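Local coordinates for CalsepRRP (Calystegia sepium, PDB 1JY5), which belongs to the RNase T2 family and may bind or cleave RNA, at residues S15-L20 with S172-Q177; A147-E152 with V202-K207. All blocks are in the same frame, centred on the assembly; numbering follows the deposited sequence.

The two contacts illustrate how neighbouring joints in a fold can be coupled through backbone bonds between their segments. Their segments alternate along the chain, in the order 15-20, 147-152, 172-177 and 202-207, and their centres lie about 9 Å apart. Interaction 1 sets the short helix 15-18 against strand 174-182 of the antiparallel sheet, and interaction 2 pairs strand 149-150 with strand 201-202. Ser203 connects them, with probable backbone hydrogen bonds to Asp173 and Val175, while Pro205 packs on Thr17. The C-terminal stretch therefore runs from the start of helix 151-162, past the sheet, to helix 15-18, joining parts of the RNase T2 fold distant in sequence.

Interaction 1. Residues S15-L20 with S172-Q177; sequences SGTECL and SDAVEQ
Thr17 meets the 172-177 segment through a short hydroxyl-to-carbonyl hydrogen bond, its OG1 donating to Val175 O across 2.6 Å. The hydroxyl approaches from above the carbonyl plane, 48° out of it, so the bond uses no in-plane lone pair. This is the tight part of the contact. OG1 also rests 3.4 Å from Ala174 CB. The methyl, turned anti to the backbone N, packs with Thr17 CG2 3.9 Å from Glu176 CB and equally near Ala174 CB. One small branched residue thus serves both a polar and an apolar purpose, and an alanine here would probably leave Val175 O without its hydroxyl mate and open a gap beside Ala174 and Glu176. At one margin the packing is looser: Leu20 CD1 only grazes Ala174 CB at 4.5 Å. Elsewhere the partly exposed carboxylates of Glu18 and Glu176 come together, OE1 of Glu18 standing 3.0 Å from OE2 of Glu176. Their planes are only 9° apart, and two acceptors of like charge face each other. Glu176 reaches this spot on an extended chain, whereas that of Glu18 bends at chi2 (52°). Such proximity of like charges would tend to favour protonation of one of the acids. Lys171 of strand 167-171, whose side chain touches that of Glu176, brings a basic residue close by. Glu176 and Gln177 form a classic beta bulge opposite Lys169. Around the joint, Glu176 bonds through its backbone to Trp14 at the end of strand 7-14 and to Lys169 of strand 167-171, and the disulfide Cys19-Cys31 ties the chain just beyond helix 15-18, so the helix nestles where three strands of the sheet are held together.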
ATOM      1  N   SER A  15       5.530   5.252   6.116  1.00 16.05           N
ATOM      2  CA  SER A  15       4.969   6.166   7.109  1.00 16.20           C
ATOM      3  C   SER A  15       5.805   7.415   7.377  1.00 17.47           C
ATOM      4  O   SER A  15       5.258   8.503   7.587  1.00 16.62           O
ATOM      5  CB  SER A  15       4.721   5.428   8.432  1.00 15.96           C
ATOM      6  OG  SER A  15       5.937   5.119   9.090  1.00 16.12           O
ATOM      7  N   GLY A  16       7.123   7.257   7.367  1.00 18.69           N
ATOM      8  CA  GLY A  16       8.009   8.380   7.627  1.00 20.75           C
ATOM      9  C   GLY A  16       7.910   9.492   6.599  1.00 22.38           C
ATOM     10  O   GLY A  16       8.041  10.669   6.928  1.00 22.29           O
ATOM     11  N   THR A  17       7.662   9.127   5.349  1.00 21.39           N
ATOM     12  CA  THR A  17       7.568  10.117   4.285  1.00 22.08           C
ATOM     13  C   THR A  17       6.207  10.807   4.275  1.00 24.84           C
ATOM     14  O   THR A  17       6.045  11.899   3.723  1.00 23.81           O
ATOM     15  CB  THR A  17       7.824   9.455   2.924  1.00 19.48           C
ATOM     16  OG1 THR A  17       9.138   8.890   2.924  1.00 19.62           O
ATOM     17  CG2 THR A  17       7.709  10.462   1.793  1.00 19.77           C
ATOM     18  N   GLU A  18       5.231  10.167   4.903  1.00 26.01           N
ATOM     19  CA  GLU A  18       3.881  10.706   4.960  1.00 30.19           C
ATOM     20  C   GLU A  18       3.737  11.657   6.142  1.00 31.16           C
ATOM     21  O   GLU A  18       2.774  12.422   6.233  1.00 31.14           O
ATOM     22  CB  GLU A  18       2.880   9.556   5.089  1.00 32.80           C
ATOM     23  CG  GLU A  18       1.674   9.661   4.175  1.00 37.73           C
ATOM     24  CD  GLU A  18       2.055   9.880   2.725  1.00 37.83           C
ATOM     25  OE1 GLU A  18       2.892   9.124   2.195  1.00 40.28           O
ATOM     26  OE2 GLU A  18       1.508  10.817   2.110  1.00 41.95           O
ATOM     27  N   CYS A  19       4.701  11.612   7.049  1.00 31.50           N
ATOM     28  CA  CYS A  19       4.657  12.468   8.221  1.00 33.59           C
ATOM     29  C   CYS A  19       5.839  13.438   8.285  1.00 37.00           C
ATOM     30  O   CYS A  19       6.423  13.648   9.349  1.00 38.51           O
ATOM     31  CB  CYS A  19       4.613  11.606   9.479  1.00 30.51           C
ATOM     32  SG  CYS A  19       3.213  10.439   9.537  1.00 26.69           S
ATOM     33  N   LEU A  20       6.186  14.024   7.145  1.00 39.29           N
ATOM     34  CA  LEU A  20       7.287  14.978   7.082  1.00 42.04           C
ATOM     35  C   LEU A  20       6.771  16.414   7.035  1.00 42.97           C
ATOM     36  O   LEU A  20       6.302  16.948   8.042  1.00 43.85           O
ATOM     37  CB  LEU A  20       8.164  14.705   5.853  1.00 43.08           C
ATOM     38  CG  LEU A  20       9.115  13.508   5.920  1.00 44.56           C
ATOM     39  CD1 LEU A  20       9.848  13.364   4.596  1.00 46.82           C
ATOM     40  CD2 LEU A  20      10.110  13.701   7.056  1.00 47.13           C
ATOM     41  N   SER A 172       9.707  13.998  -3.565  1.00 36.96           N
ATOM     42  CA  SER A 172      10.829  14.934  -3.543  1.00 40.19           C
ATOM     43  C   SER A 172      12.190  14.245  -3.538  1.00 40.87           C
ATOM     44  O   SER A 172      13.057  14.553  -4.361  1.00 44.74           O
ATOM     45  CB  SER A 172      10.723  15.861  -2.331  1.00 41.34           C
ATOM     46  OG  SER A 172      11.764  16.824  -2.342  1.00 46.34           O
ATOM     47  N   ASP A 173      12.377  13.322  -2.602  1.00 38.37           N
ATOM     48  CA  ASP A 173      13.634  12.595  -2.486  1.00 35.39           C
ATOM     49  C   ASP A 173      13.517  11.406  -1.533  1.00 31.60           C
ATOM     50  O   ASP A 173      14.441  10.604  -1.408  1.00 32.90           O
ATOM     51  CB  ASP A 173      14.734  13.524  -1.984  1.00 40.84           C
ATOM     52  CG  ASP A 173      16.064  12.826  -1.879  1.00 44.95           C
ATOM     53  OD1 ASP A 173      16.588  12.411  -2.935  1.00 48.44           O
ATOM     54  OD2 ASP A 173      16.580  12.680  -0.749  1.00 48.87           O
ATOM     55  N   ALA A 174      12.379  11.303  -0.860  1.00 26.02           N
ATOM     56  CA  ALA A 174      12.139  10.219   0.085  1.00 23.81           C
ATOM     57  C   ALA A 174      11.207   9.161  -0.504  1.00 22.37           C
ATOM     58  O   ALA A 174      10.258   9.490  -1.217  1.00 20.41           O
ATOM     59  CB  ALA A 174      11.530  10.782   1.357  1.00 22.60           C
ATOM     60  N   VAL A 175      11.477   7.897  -0.198  1.00 21.51           N
ATOM     61  CA  VAL A 175      10.638   6.809  -0.682  1.00 21.31           C
ATOM     62  C   VAL A 175       9.255   6.945  -0.048  1.00 20.48           C
ATOM     63  O   VAL A 175       9.116   6.945   1.178  1.00 20.23           O
ATOM     64  CB  VAL A 175      11.234   5.436  -0.309  1.00 22.12           C
ATOM     65  CG1 VAL A 175      10.288   4.317  -0.740  1.00 21.43           C
ATOM     66  CG2 VAL A 175      12.588   5.268  -0.986  1.00 20.54           C
ATOM     67  N   GLU A 176       8.235   7.079  -0.888  1.00 18.06           N
ATOM     68  CA  GLU A 176       6.875   7.229  -0.398  1.00 19.23           C
ATOM     69  C   GLU A 176       6.027   5.979  -0.575  1.00 19.33           C
ATOM     70  O   GLU A 176       5.259   5.615   0.314  1.00 18.73           O
ATOM     71  CB  GLU A 176       6.181   8.407  -1.089  1.00 20.72           C
ATOM     72  CG  GLU A 176       4.715   8.543  -0.718  1.00 22.74           C
ATOM     73  CD  GLU A 176       4.090   9.837  -1.209  1.00 28.53           C
ATOM     74  OE1 GLU A 176       4.260  10.171  -2.404  1.00 29.09           O
ATOM     75  OE2 GLU A 176       3.421  10.513  -0.397  1.00 29.03           O
ATOM     76  N   GLN A 177       6.178   5.307  -1.709  1.00 19.36           N
ATOM     77  CA  GLN A 177       5.377   4.122  -1.971  1.00 19.58           C
ATOM     78  C   GLN A 177       6.126   3.005  -2.691  1.00 19.83           C
ATOM     79  O   GLN A 177       6.943   3.254  -3.579  1.00 19.71           O
ATOM     80  CB  GLN A 177       4.138   4.537  -2.780  1.00 19.41           C
ATOM     81  CG  GLN A 177       3.190   3.412  -3.183  1.00 22.02           C
ATOM     82  CD  GLN A 177       1.924   3.938  -3.848  1.00 21.36           C
ATOM     83  OE1 GLN A 177       1.072   4.549  -3.198  1.00 24.77           O
ATOM     84  NE2 GLN A 177       1.802   3.714  -5.150  1.00 20.27           N
TER

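Interaction 2. Residues A147-E152 with V202-K207. Unlike the reference sequence in segment 147-152: Val151 (reference Leu).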
ATOM      1  N   ALA A 147      20.574   9.380   6.547  1.00 25.80           N
ATOM      2  CA  ALA A 147      21.053   8.455   5.533  1.00 27.69           C
ATOM      3  C   ALA A 147      20.421   8.649   4.160  1.00 28.73           C
ATOM      4  O   ALA A 147      19.243   8.987   4.035  1.00 29.98           O
ATOM      5  CB  ALA A 147      20.842   7.022   6.005  1.00 26.81           C
ATOM      6  N   GLU A 148      21.238   8.455   3.133  1.00 28.61           N
ATOM      7  CA  GLU A 148      20.793   8.543   1.752  1.00 29.28           C
ATOM      8  C   GLU A 148      21.223   7.230   1.114  1.00 27.54           C
ATOM      9  O   GLU A 148      22.402   6.880   1.143  1.00 26.60           O
ATOM     10  CB  GLU A 148      21.449   9.721   1.028  1.00 32.83           C
ATOM     11  CG  GLU A 148      20.679  11.033   1.137  1.00 35.61           C
ATOM     12  CD  GLU A 148      21.295  12.140   0.299  1.00 40.22           C
ATOM     13  OE1 GLU A 148      21.555  11.909  -0.902  1.00 42.35           O
ATOM     14  OE2 GLU A 148      21.519  13.248   0.834  1.00 43.00           O
ATOM     15  N   TYR A 149      20.264   6.495   0.558  1.00 24.00           N
ATOM     16  CA  TYR A 149      20.569   5.211  -0.056  1.00 22.46           C
ATOM     17  C   TYR A 149      20.330   5.230  -1.557  1.00 21.75           C
ATOM     18  O   TYR A 149      19.545   6.030  -2.061  1.00 21.23           O
ATOM     19  CB  TYR A 149      19.708   4.104   0.556  1.00 23.17           C
ATOM     20  CG  TYR A 149      19.578   4.129   2.062  1.00 22.66           C
ATOM     21  CD1 TYR A 149      18.473   4.723   2.676  1.00 22.50           C
ATOM     22  CD2 TYR A 149      20.523   3.505   2.872  1.00 21.63           C
ATOM     23  CE1 TYR A 149      18.309   4.685   4.060  1.00 22.27           C
ATOM     24  CE2 TYR A 149      20.370   3.461   4.256  1.00 23.59           C
ATOM     25  CZ  TYR A 149      19.262   4.048   4.843  1.00 21.96           C
ATOM     26  OH  TYR A 149      19.096   3.973   6.208  1.00 24.39           O
ATOM     27  N   LYS A 150      21.015   4.348  -2.271  1.00 23.79           N
ATOM     28  CA  LYS A 150      20.835   4.259  -3.712  1.00 27.51           C
ATOM     29  C   LYS A 150      19.550   3.481  -3.976  1.00 26.23           C
ATOM     30  O   LYS A 150      19.329   2.426  -3.380  1.00 27.32           O
ATOM     31  CB  LYS A 150      22.016   3.531  -4.349  1.00 28.98           C
ATOM     32  CG  LYS A 150      23.341   4.242  -4.162  1.00 33.44           C
ATOM     33  CD  LYS A 150      24.466   3.448  -4.781  1.00 36.15           C
ATOM     34  CE  LYS A 150      25.786   4.173  -4.623  1.00 41.16           C
ATOM     35  NZ  LYS A 150      26.899   3.423  -5.273  1.00 43.05           N
ATOM     36  N   VAL A 151      18.705   4.009  -4.855  1.00 27.79           N
ATOM     37  CA  VAL A 151      17.446   3.350  -5.199  1.00 29.13           C
ATOM     38  C   VAL A 151      17.710   1.952  -5.739  1.00 28.51           C
ATOM     39  O   VAL A 151      17.008   1.002  -5.392  1.00 28.67           O
ATOM     40  CB  VAL A 151      16.665   4.131  -6.281  1.00 30.18           C
ATOM     41  CG1 VAL A 151      15.317   3.460  -6.542  1.00 33.50           C
ATOM     42  CG2 VAL A 151      16.455   5.552  -5.834  1.00 33.05           C
ATOM     43  N   GLU A 152      18.731   1.836  -6.585  1.00 29.43           N
ATOM     44  CA  GLU A 152      19.090   0.555  -7.187  1.00 28.92           C
ATOM     45  C   GLU A 152      19.368  -0.480  -6.109  1.00 28.73           C
ATOM     46  O   GLU A 152      19.116  -1.671  -6.300  1.00 29.60           O
ATOM     47  CB  GLU A 152      20.311   0.716  -8.108  1.00 31.97           C
ATOM     48  CG  GLU A 152      21.623   1.059  -7.408  1.00 36.32           C
ATOM     49  CD  GLU A 152      22.336  -0.157  -6.830  1.00 38.69           C
ATOM     50  OE1 GLU A 152      23.242   0.028  -5.988  1.00 39.31           O
ATOM     51  OE2 GLU A 152      22.001  -1.295  -7.223  1.00 41.97           O
ATOM     52  N   VAL A 202      17.913   8.185  -2.490  1.00 24.76           N
ATOM     53  CA  VAL A 202      16.667   8.387  -1.768  1.00 24.11           C
ATOM     54  C   VAL A 202      16.831   8.146  -0.278  1.00 24.70           C
ATOM     55  O   VAL A 202      17.845   7.606   0.162  1.00 25.07           O
ATOM     56  CB  VAL A 202      15.570   7.445  -2.303  1.00 23.07           C
ATOM     57  CG1 VAL A 202      15.303   7.751  -3.767  1.00 23.03           C
ATOM     58  CG2 VAL A 202      15.998   5.997  -2.128  1.00 22.09           C
ATOM     59  N   SER A 203      15.827   8.543   0.497  1.00 24.42           N
ATOM     60  CA  SER A 203      15.883   8.365   1.942  1.00 25.12           C
ATOM     61  C   SER A 203      14.656   7.662   2.501  1.00 23.30           C
ATOM     62  O   SER A 203      13.617   7.587   1.850  1.00 23.02           O
ATOM     63  CB  SER A 203      16.031   9.726   2.625  1.00 25.06           C
ATOM     64  OG  SER A 203      14.922  10.557   2.327  1.00 26.12           O
ATOM     65  N   LEU A 204      14.796   7.139   3.713  1.00 23.24           N
ATOM     66  CA  LEU A 204      13.700   6.466   4.401  1.00 23.59           C
ATOM     67  C   LEU A 204      13.524   7.192   5.732  1.00 22.90           C
ATOM     68  O   LEU A 204      13.818   6.650   6.796  1.00 22.70           O
ATOM     69  CB  LEU A 204      14.037   4.991   4.628  1.00 21.81           C
ATOM     70  CG  LEU A 204      14.214   4.145   3.360  1.00 23.68           C
ATOM     71  CD1 LEU A 204      14.850   2.803   3.709  1.00 22.36           C
ATOM     72  CD2 LEU A 204      12.857   3.943   2.685  1.00 22.32           C
ATOM     73  N   PRO A 205      13.029   8.438   5.680  1.00 25.22           N
ATOM     74  CA  PRO A 205      12.806   9.278   6.862  1.00 26.38           C
ATOM     75  C   PRO A 205      11.974   8.646   7.967  1.00 29.21           C
ATOM     76  O   PRO A 205      11.133   7.778   7.719  1.00 27.95           O
ATOM     77  CB  PRO A 205      12.141  10.525   6.278  1.00 26.24           C
ATOM     78  CG  PRO A 205      11.403   9.982   5.086  1.00 25.34           C
ATOM     79  CD  PRO A 205      12.436   9.062   4.485  1.00 25.58           C
ATOM     80  N   ILE A 206      12.224   9.097   9.193  1.00 31.35           N
ATOM     81  CA  ILE A 206      11.521   8.620  10.379  1.00 35.19           C
ATOM     82  C   ILE A 206      10.347   9.562  10.631  1.00 37.80           C
ATOM     83  O   ILE A 206      10.381  10.725  10.220  1.00 38.13           O
ATOM     84  CB  ILE A 206      12.467   8.630  11.609  1.00 35.45           C
ATOM     85  CG1 ILE A 206      13.712   7.790  11.307  1.00 34.88           C
ATOM     86  CG2 ILE A 206      11.749   8.084  12.839  1.00 35.60           C
ATOM     87  CD1 ILE A 206      14.796   7.881  12.367  1.00 36.09           C
ATOM     88  N   LYS A 207       9.305   9.066  11.291  1.00 42.51           N
ATOM     89  CA  LYS A 207       8.142   9.901  11.584  1.00 47.18           C
ATOM     90  C   LYS A 207       8.505  11.055  12.510  1.00 50.36           C
ATOM     91  O   LYS A 207       9.623  11.127  13.018  1.00 51.12           O
ATOM     92  CB  LYS A 207       7.021   9.074  12.224  1.00 47.32           C
ATOM     93  CG  LYS A 207       6.247   8.212  11.247  1.00 44.72           C
ATOM     94  CD  LYS A 207       4.963   7.673  11.866  1.00 46.01           C
ATOM     95  CE  LYS A 207       5.221   6.576  12.889  1.00 45.61           C
ATOM     96  NZ  LYS A 207       5.865   7.056  14.129  1.00 46.52           N
TER
HETATM   97  O   HOH W   1      17.127   7.787   5.075  1.00 20.55           O
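Tyr149 and Val202 form the core of this contact as an antiparallel hydrogen-bonded pair, linked by two straight backbone bonds. Tyr149 N lies 2.7 Å from Val202 O with 164° at the hydrogen, and Val202 N is equally close to Tyr149 O, at 174°. The same Val202 O receives a longer CA-H...O contact from Glu148 CA, at 3.5 Å. On the face bearing Tyr149 and Val202, the tyrosine ring leans obliquely to Leu204, its CE1 being 4.0 Å from Leu204 CD1, with the two side chains crossing at about a right angle. In Val151, CG1 is anti to the backbone N (chi1 -176°) and CG2, anti to the carbonyl carbon, is the methyl that presses against Val202 CG1, at a separation tighter than usual for carbons, so its exact value is doubtful. Further along, a water bridges the segments, donating to Ala147 O at 2.6 Å and accepting from Leu204 N at 2.8 Å.

In the next shell, the hydroxyl of Tyr149 bonds to Leu142 O and its ring meets that of Tyr141, which probably help to hold the ring in place. Val202 and Leu204 lean on Val175 of strand 174-182. No salt bridge joins the two segments, so the join rests on backbone bonds, apolar packing and the bridging water.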